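Local coordinates for CRISPR-associated protein CasA/Cse1 (Thermus thermophilus, PDB 4AN8) that is the CasA/Cse1 subunit of the type I-E CRISPR Cascade ribonucleoprotein complex, part of an adaptive immune system that probably protects against viruses and plasmids, at residues E108-P118 with I218-L229. Sequence-based numbering, arbitrary orientation.
Sequences EAPFLQVADLP and IWEVPPLRLGDL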
ATOM      1  N   GLU A 108      18.600  -1.840  26.899  1.00 33.71           N
ATOM      2  CA  GLU A 108      17.452  -1.198  27.534  1.00 33.71           C
ATOM      3  C   GLU A 108      16.315  -0.821  26.583  1.00 33.71           C
ATOM      4  O   GLU A 108      15.133  -0.899  26.951  1.00 33.71           O
ATOM      5  CB  GLU A 108      17.896   0.061  28.287  1.00100.06           C
ATOM      6  CG  GLU A 108      18.714  -0.205  29.538  1.00100.06           C
ATOM      7  CD  GLU A 108      17.905  -0.887  30.625  1.00100.06           C
ATOM      8  OE1 GLU A 108      16.782  -0.420  30.915  1.00100.06           O
ATOM      9  OE2 GLU A 108      18.390  -1.896  31.184  1.00100.06           O
ATOM     10  N   ALA A 109      16.662  -0.372  25.380  1.00 22.74           N
ATOM     11  CA  ALA A 109      15.659   0.178  24.468  1.00 22.74           C
ATOM     12  C   ALA A 109      15.901  -0.181  22.991  1.00 22.74           C
ATOM     13  O   ALA A 109      15.974   0.697  22.147  1.00 22.74           O
ATOM     14  CB  ALA A 109      15.592   1.682  24.640  1.00 27.69           C
ATOM     15  N   PRO A 110      16.000  -1.472  22.672  1.00 22.05           N
ATOM     16  CA  PRO A 110      16.248  -1.766  21.258  1.00 22.05           C
ATOM     17  C   PRO A 110      15.079  -1.271  20.387  1.00 22.05           C
ATOM     18  O   PRO A 110      13.932  -1.294  20.827  1.00 22.05           O
ATOM     19  CB  PRO A 110      16.381  -3.289  21.226  1.00 20.97           C
ATOM     20  CG  PRO A 110      15.552  -3.776  22.452  1.00 20.97           C
ATOM     21  CD  PRO A 110      15.625  -2.661  23.469  1.00 20.97           C
ATOM     22  N   PHE A 111      15.384  -0.796  19.184  1.00 19.11           N
ATOM     23  CA  PHE A 111      14.405  -0.164  18.309  1.00 19.11           C
ATOM     24  C   PHE A 111      13.223  -1.093  17.960  1.00 19.11           C
ATOM     25  O   PHE A 111      13.405  -2.218  17.448  1.00 19.11           O
ATOM     26  CB  PHE A 111      15.127   0.337  17.040  1.00 21.11           C
ATOM     27  CG  PHE A 111      14.225   1.014  16.066  1.00 21.11           C
ATOM     28  CD1 PHE A 111      13.879   2.344  16.231  1.00 21.11           C
ATOM     29  CD2 PHE A 111      13.686   0.311  15.000  1.00 21.11           C
ATOM     30  CE1 PHE A 111      13.035   2.957  15.348  1.00 21.11           C
ATOM     31  CE2 PHE A 111      12.849   0.923  14.116  1.00 21.11           C
ATOM     32  CZ  PHE A 111      12.524   2.251  14.288  1.00 21.11           C
ATOM     33  N   LEU A 112      12.019  -0.633  18.257  1.00 22.59           N
ATOM     34  CA  LEU A 112      10.782  -1.381  17.960  1.00 22.59           C
ATOM     35  C   LEU A 112      10.734  -2.791  18.562  1.00 22.59           C
ATOM     36  O   LEU A 112      10.048  -3.667  18.044  1.00 22.59           O
ATOM     37  CB  LEU A 112      10.546  -1.452  16.444  1.00 28.43           C
ATOM     38  CG  LEU A 112       9.411  -0.594  15.865  1.00 28.43           C
ATOM     39  CD1 LEU A 112       8.100  -0.706  16.666  1.00 28.43           C
ATOM     40  CD2 LEU A 112       9.818   0.846  15.775  1.00 28.43           C
ATOM     41  N   GLN A 113      11.423  -2.997  19.675  1.00 18.86           N
ATOM     42  CA  GLN A 113      11.544  -4.331  20.244  1.00 18.86           C
ATOM     43  C   GLN A 113      11.302  -4.314  21.760  1.00 18.86           C
ATOM     44  O   GLN A 113      11.049  -3.265  22.332  1.00 18.86           O
ATOM     45  CB  GLN A 113      12.919  -4.912  19.904  1.00 21.46           C
ATOM     46  CG  GLN A 113      13.159  -5.069  18.416  1.00 21.46           C
ATOM     47  CD  GLN A 113      14.610  -5.280  18.099  1.00 21.46           C
ATOM     48  OE1 GLN A 113      15.158  -6.335  18.373  1.00 21.46           O
ATOM     49  NE2 GLN A 113      15.251  -4.270  17.528  1.00 21.46           N
ATOM     50  N   VAL A 114      11.358  -5.481  22.391  1.00 26.73           N
ATOM     51  CA  VAL A 114      11.083  -5.605  23.821  1.00 26.73           C
ATOM     52  C   VAL A 114      12.342  -6.164  24.455  1.00 26.73           C
ATOM     53  O   VAL A 114      12.711  -7.316  24.193  1.00 26.73           O
ATOM     54  CB  VAL A 114       9.912  -6.583  24.096  1.00 22.95           C
ATOM     55  CG1 VAL A 114       9.599  -6.658  25.609  1.00 22.95           C
ATOM     56  CG2 VAL A 114       8.665  -6.199  23.285  1.00 22.95           C
ATOM     57  N   ALA A 115      13.012  -5.348  25.265  1.00 26.29           N
ATOM     58  CA  ALA A 115      14.345  -5.665  25.741  1.00 26.29           C
ATOM     59  C   ALA A 115      14.378  -6.931  26.575  1.00 26.29           C
ATOM     60  O   ALA A 115      15.373  -7.637  26.563  1.00 26.29           O
ATOM     61  CB  ALA A 115      14.919  -4.498  26.538  1.00 30.72           C
ATOM     62  N   ASP A 116      13.296  -7.222  27.291  1.00 29.31           N
ATOM     63  CA  ASP A 116      13.300  -8.356  28.206  1.00 29.31           C
ATOM     64  C   ASP A 116      12.455  -9.556  27.776  1.00 29.31           C
ATOM     65  O   ASP A 116      12.076 -10.380  28.612  1.00 29.31           O
ATOM     66  CB  ASP A 116      12.928  -7.929  29.635  1.00 44.90           C
ATOM     67  CG  ASP A 116      11.593  -7.221  29.707  1.00 44.90           C
ATOM     68  OD1 ASP A 116      10.832  -7.271  28.720  1.00 44.90           O
ATOM     69  OD2 ASP A 116      11.297  -6.613  30.756  1.00 44.90           O
ATOM     70  N   LEU A 117      12.155  -9.655  26.481  1.00 33.54           N
ATOM     71  CA  LEU A 117      11.649 -10.913  25.962  1.00 33.54           C
ATOM     72  C   LEU A 117      12.746 -11.924  26.239  1.00 33.54           C
ATOM     73  O   LEU A 117      13.909 -11.641  26.010  1.00 33.54           O
ATOM     74  CB  LEU A 117      11.389 -10.826  24.461  1.00 23.09           C
ATOM     75  CG  LEU A 117       9.960 -10.483  24.041  1.00 23.09           C
ATOM     76  CD1 LEU A 117       9.871 -10.232  22.521  1.00 23.09           C
ATOM     77  CD2 LEU A 117       9.001 -11.582  24.501  1.00 23.09           C
ATOM     78  N   PRO A 118      12.388 -13.090  26.775  1.00 38.59           N
ATOM     79  CA  PRO A 118      13.368 -14.159  26.989  1.00 38.59           C
ATOM     80  C   PRO A 118      14.022 -14.648  25.695  1.00 38.59           C
ATOM     81  O   PRO A 118      13.385 -14.632  24.649  1.00 38.59           O
ATOM     82  CB  PRO A 118      12.534 -15.290  27.615  1.00 35.29           C
ATOM     83  CG  PRO A 118      11.105 -14.828  27.582  1.00 35.29           C
ATOM     84  CD  PRO A 118      11.122 -13.341  27.479  1.00 35.29           C
ATOM     85  N   ILE A 218       6.965   5.536  18.573  1.00 23.77           N
ATOM     86  CA  ILE A 218       7.335   4.568  19.580  1.00 23.77           C
ATOM     87  C   ILE A 218       8.596   4.972  20.348  1.00 23.77           C
ATOM     88  O   ILE A 218       8.719   4.655  21.533  1.00 23.77           O
ATOM     89  CB  ILE A 218       7.526   3.158  18.964  1.00 17.32           C
ATOM     90  CG1 ILE A 218       7.598   2.078  20.069  1.00 17.32           C
ATOM     91  CG2 ILE A 218       8.781   3.118  18.041  1.00 17.32           C
ATOM     92  CD1 ILE A 218       6.301   1.916  20.867  1.00 17.32           C
ATOM     93  N   TRP A 219       9.527   5.678  19.702  1.00 24.18           N
ATOM     94  CA  TRP A 219      10.784   6.023  20.368  1.00 24.18           C
ATOM     95  C   TRP A 219      10.702   7.245  21.301  1.00 24.18           C
ATOM     96  O   TRP A 219      11.664   7.535  22.010  1.00 24.18           O
ATOM     97  CB  TRP A 219      11.918   6.205  19.351  1.00 19.67           C
ATOM     98  CG  TRP A 219      11.608   7.242  18.320  1.00 19.67           C
ATOM     99  CD1 TRP A 219      11.741   8.593  18.459  1.00 19.67           C
ATOM    100  CD2 TRP A 219      11.094   7.027  17.004  1.00 19.67           C
ATOM    101  NE1 TRP A 219      11.322   9.236  17.318  1.00 19.67           N
ATOM    102  CE2 TRP A 219      10.941   8.293  16.399  1.00 19.67           C
ATOM    103  CE3 TRP A 219      10.737   5.894  16.277  1.00 19.67           C
ATOM    104  CZ2 TRP A 219      10.467   8.450  15.103  1.00 19.67           C
ATOM    105  CZ3 TRP A 219      10.257   6.063  14.962  1.00 19.67           C
ATOM    106  CH2 TRP A 219      10.130   7.322  14.405  1.00 19.67           C
ATOM    107  N   GLU A 220       9.562   7.937  21.308  1.00 25.07           N
ATOM    108  CA  GLU A 220       9.347   9.096  22.170  1.00 25.07           C
ATOM    109  C   GLU A 220       8.648   8.736  23.493  1.00 25.07           C
ATOM    110  O   GLU A 220       8.423   9.601  24.337  1.00 25.07           O
ATOM    111  CB  GLU A 220       8.539  10.195  21.448  1.00 23.49           C
ATOM    112  CG  GLU A 220       9.345  11.075  20.473  1.00 23.49           C
ATOM    113  CD  GLU A 220       8.545  12.272  19.995  1.00 23.49           C
ATOM    114  OE1 GLU A 220       7.707  12.764  20.777  1.00 23.49           O
ATOM    115  OE2 GLU A 220       8.734  12.729  18.841  1.00 23.49           O
ATOM    116  N   VAL A 221       8.291   7.465  23.648  1.00 22.32           N
ATOM    117  CA  VAL A 221       7.676   6.971  24.866  1.00 22.32           C
ATOM    118  C   VAL A 221       8.605   5.896  25.459  1.00 22.32           C
ATOM    119  O   VAL A 221       9.544   5.448  24.799  1.00 22.32           O
ATOM    120  CB  VAL A 221       6.231   6.441  24.618  1.00 30.80           C
ATOM    121  CG1 VAL A 221       5.357   7.523  24.013  1.00 30.80           C
ATOM    122  CG2 VAL A 221       6.225   5.222  23.719  1.00 30.80           C
ATOM    123  N   PRO A 222       8.380   5.521  26.724  1.00 28.64           N
ATOM    124  CA  PRO A 222       9.331   4.611  27.369  1.00 28.64           C
ATOM    125  C   PRO A 222       9.327   3.239  26.701  1.00 28.64           C
ATOM    126  O   PRO A 222       8.291   2.820  26.167  1.00 28.64           O
ATOM    127  CB  PRO A 222       8.799   4.504  28.806  1.00 28.34           C
ATOM    128  CG  PRO A 222       7.945   5.693  29.000  1.00 28.34           C
ATOM    129  CD  PRO A 222       7.338   5.995  27.656  1.00 28.34           C
ATOM    130  N   PRO A 223      10.476   2.552  26.717  1.00 27.04           N
ATOM    131  CA  PRO A 223      10.578   1.237  26.072  1.00 27.04           C
ATOM    132  C   PRO A 223       9.567   0.279  26.669  1.00 27.04           C
ATOM    133  O   PRO A 223       9.179   0.416  27.820  1.00 27.04           O
ATOM    134  CB  PRO A 223      12.010   0.784  26.381  1.00 26.85           C
ATOM    135  CG  PRO A 223      12.546   1.760  27.383  1.00 26.85           C
ATOM    136  CD  PRO A 223      11.764   3.019  27.250  1.00 26.85           C
ATOM    137  N   LEU A 224       9.110  -0.673  25.877  1.00 28.90           N
ATOM    138  CA  LEU A 224       8.068  -1.570  26.333  1.00 28.90           C
ATOM    139  C   LEU A 224       8.733  -2.720  27.023  1.00 28.90           C
ATOM    140  O   LEU A 224       9.821  -3.122  26.619  1.00 28.90           O
ATOM    141  CB  LEU A 224       7.241  -2.067  25.143  1.00 37.82           C
ATOM    142  CG  LEU A 224       6.493  -0.981  24.359  1.00 37.82           C
ATOM    143  CD1 LEU A 224       5.905  -1.549  23.060  1.00 37.82           C
ATOM    144  CD2 LEU A 224       5.413  -0.349  25.212  1.00 37.82           C
ATOM    145  N   ARG A 225       8.085  -3.254  28.054  1.00 26.46           N
ATOM    146  CA  ARG A 225       8.622  -4.409  28.785  1.00 26.46           C
ATOM    147  C   ARG A 225       7.663  -5.587  28.685  1.00 26.46           C
ATOM    148  O   ARG A 225       6.458  -5.403  28.459  1.00 26.46           O
ATOM    149  CB  ARG A 225       8.866  -4.030  30.234  1.00 50.19           C
ATOM    150  CG  ARG A 225       9.857  -2.890  30.395  1.00 50.19           C
ATOM    151  CD  ARG A 225      11.267  -3.367  30.076  1.00 50.19           C
ATOM    152  NE  ARG A 225      12.272  -2.340  30.336  1.00 50.19           N
ATOM    153  CZ  ARG A 225      13.111  -1.860  29.417  1.00 50.19           C
ATOM    154  NH1 ARG A 225      13.071  -2.321  28.170  1.00 50.19           N
ATOM    155  NH2 ARG A 225      13.991  -0.919  29.750  1.00 50.19           N
ATOM    156  N   LEU A 226       8.178  -6.797  28.841  1.00 21.72           N
ATOM    157  CA  LEU A 226       7.334  -7.974  28.704  1.00 21.72           C
ATOM    158  C   LEU A 226       6.135  -7.928  29.656  1.00 21.72           C
ATOM    159  O   LEU A 226       4.993  -8.268  29.269  1.00 21.72           O
ATOM    160  CB  LEU A 226       8.152  -9.249  28.939  1.00 26.02           C
ATOM    161  CG  LEU A 226       7.295 -10.518  28.810  1.00 26.02           C
ATOM    162  CD1 LEU A 226       6.456 -10.515  27.498  1.00 26.02           C
ATOM    163  CD2 LEU A 226       8.154 -11.748  28.898  1.00 26.02           C
ATOM    164  N   GLY A 227       6.385  -7.478  30.894  1.00 25.32           N
ATOM    165  CA  GLY A 227       5.351  -7.393  31.904  1.00 25.32           C
ATOM    166  C   GLY A 227       4.197  -6.497  31.508  1.00 25.32           C
ATOM    167  O   GLY A 227       3.079  -6.664  32.005  1.00 25.32           O
ATOM    168  N   ASP A 228       4.442  -5.550  30.605  1.00 22.46           N
ATOM    169  CA  ASP A 228       3.349  -4.669  30.139  1.00 22.46           C
ATOM    170  C   ASP A 228       2.542  -5.267  28.990  1.00 22.46           C
ATOM    171  O   ASP A 228       1.477  -4.782  28.654  1.00 22.46           O
ATOM    172  CB  ASP A 228       3.870  -3.287  29.755  1.00 43.19           C
ATOM    173  CG  ASP A 228       4.467  -2.551  30.936  1.00 43.19           C
ATOM    174  OD1 ASP A 228       3.738  -2.296  31.925  1.00 43.19           O
ATOM    175  OD2 ASP A 228       5.669  -2.233  30.883  1.00 43.19           O
ATOM    176  N   LEU A 229       3.056  -6.341  28.411  1.00 25.22           N
ATOM    177  CA  LEU A 229       2.488  -6.846  27.184  1.00 25.22           C
ATOM    178  C   LEU A 229       1.822  -8.193  27.385  1.00 25.22           C
ATOM    179  O   LEU A 229       0.877  -8.522  26.691  1.00 25.22           O
ATOM    180  CB  LEU A 229       3.587  -6.970  26.116  1.00 26.07           C
ATOM    181  CG  LEU A 229       4.238  -5.624  25.758  1.00 26.07           C
ATOM    182  CD1 LEU A 229       5.395  -5.771  24.746  1.00 26.07           C
ATOM    183  CD2 LEU A 229       3.164  -4.672  25.246  1.00 26.07           C
TER
HETATM  184  O   HOH W   1       9.997   0.041  22.683  1.00 54.65           O
HETATM  185  O   HOH W   2      12.265  -2.620  25.412  1.00 54.65           O
HETATM  186  O   HOH W   3       9.100  -7.034  31.892  1.00 54.65           O
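R225 bends back to meet the carbonyl of E108 with its guanidinium edge, and D116 receives the amide of L226, where a short, weakly bonded helical turn (about 226-229) follows. The E108-P118 loop of Cse1 holds a type II turn, P110-Q113, and a type I turn, V114-L117, with A115 and D116 at the middle positions of the latter. The two terminal nitrogens of R225 grip one atom end-on: NH1 lies 2.8 Å from E108 O and NH2 3.0 Å from the same oxygen, which sits in the guanidinium plane. A bend at chi2 (-72°) turns the arginine back to this carbonyl, though its CB starts away from the opposing loop. A salt bridge of 3.1 Å joins E108 OE1 to R225 NH2, the carboxylate plane almost perpendicular to the guanidinium; E108 is poorly ordered, so this bridge is less certain.

D116 crosses the arginine at about a right angle, with OD2 3.3 Å from R225 CD. Its CG stands between the backbone N and the carbonyl carbon (chi1 56°), which directs OD1 to L226. L226 N donates a hydrogen bond to D116 OD1 (2.7 Å) from the syn side, 16° out of the carboxylate plane.

Apolar contacts flank these bonds. V114 CG2 meets L229 CD1 tip to tip at 3.6 Å, while CG1 rests on the backbone at L226; L224 and L229 also touch strand 261-273. L226 CD1 and CD2 face L117 and P118, respectively. Farther along, F111 and W219 run side by side, their rings meeting obliquely; both touch L59 of helix 50-67, and the indole NE1 is hydrogen-bonded to Y94. L112 CD2 lies over one face of the F111 ring, offset toward the rim, and presses on I218 CG2, a tight 3.4 Å.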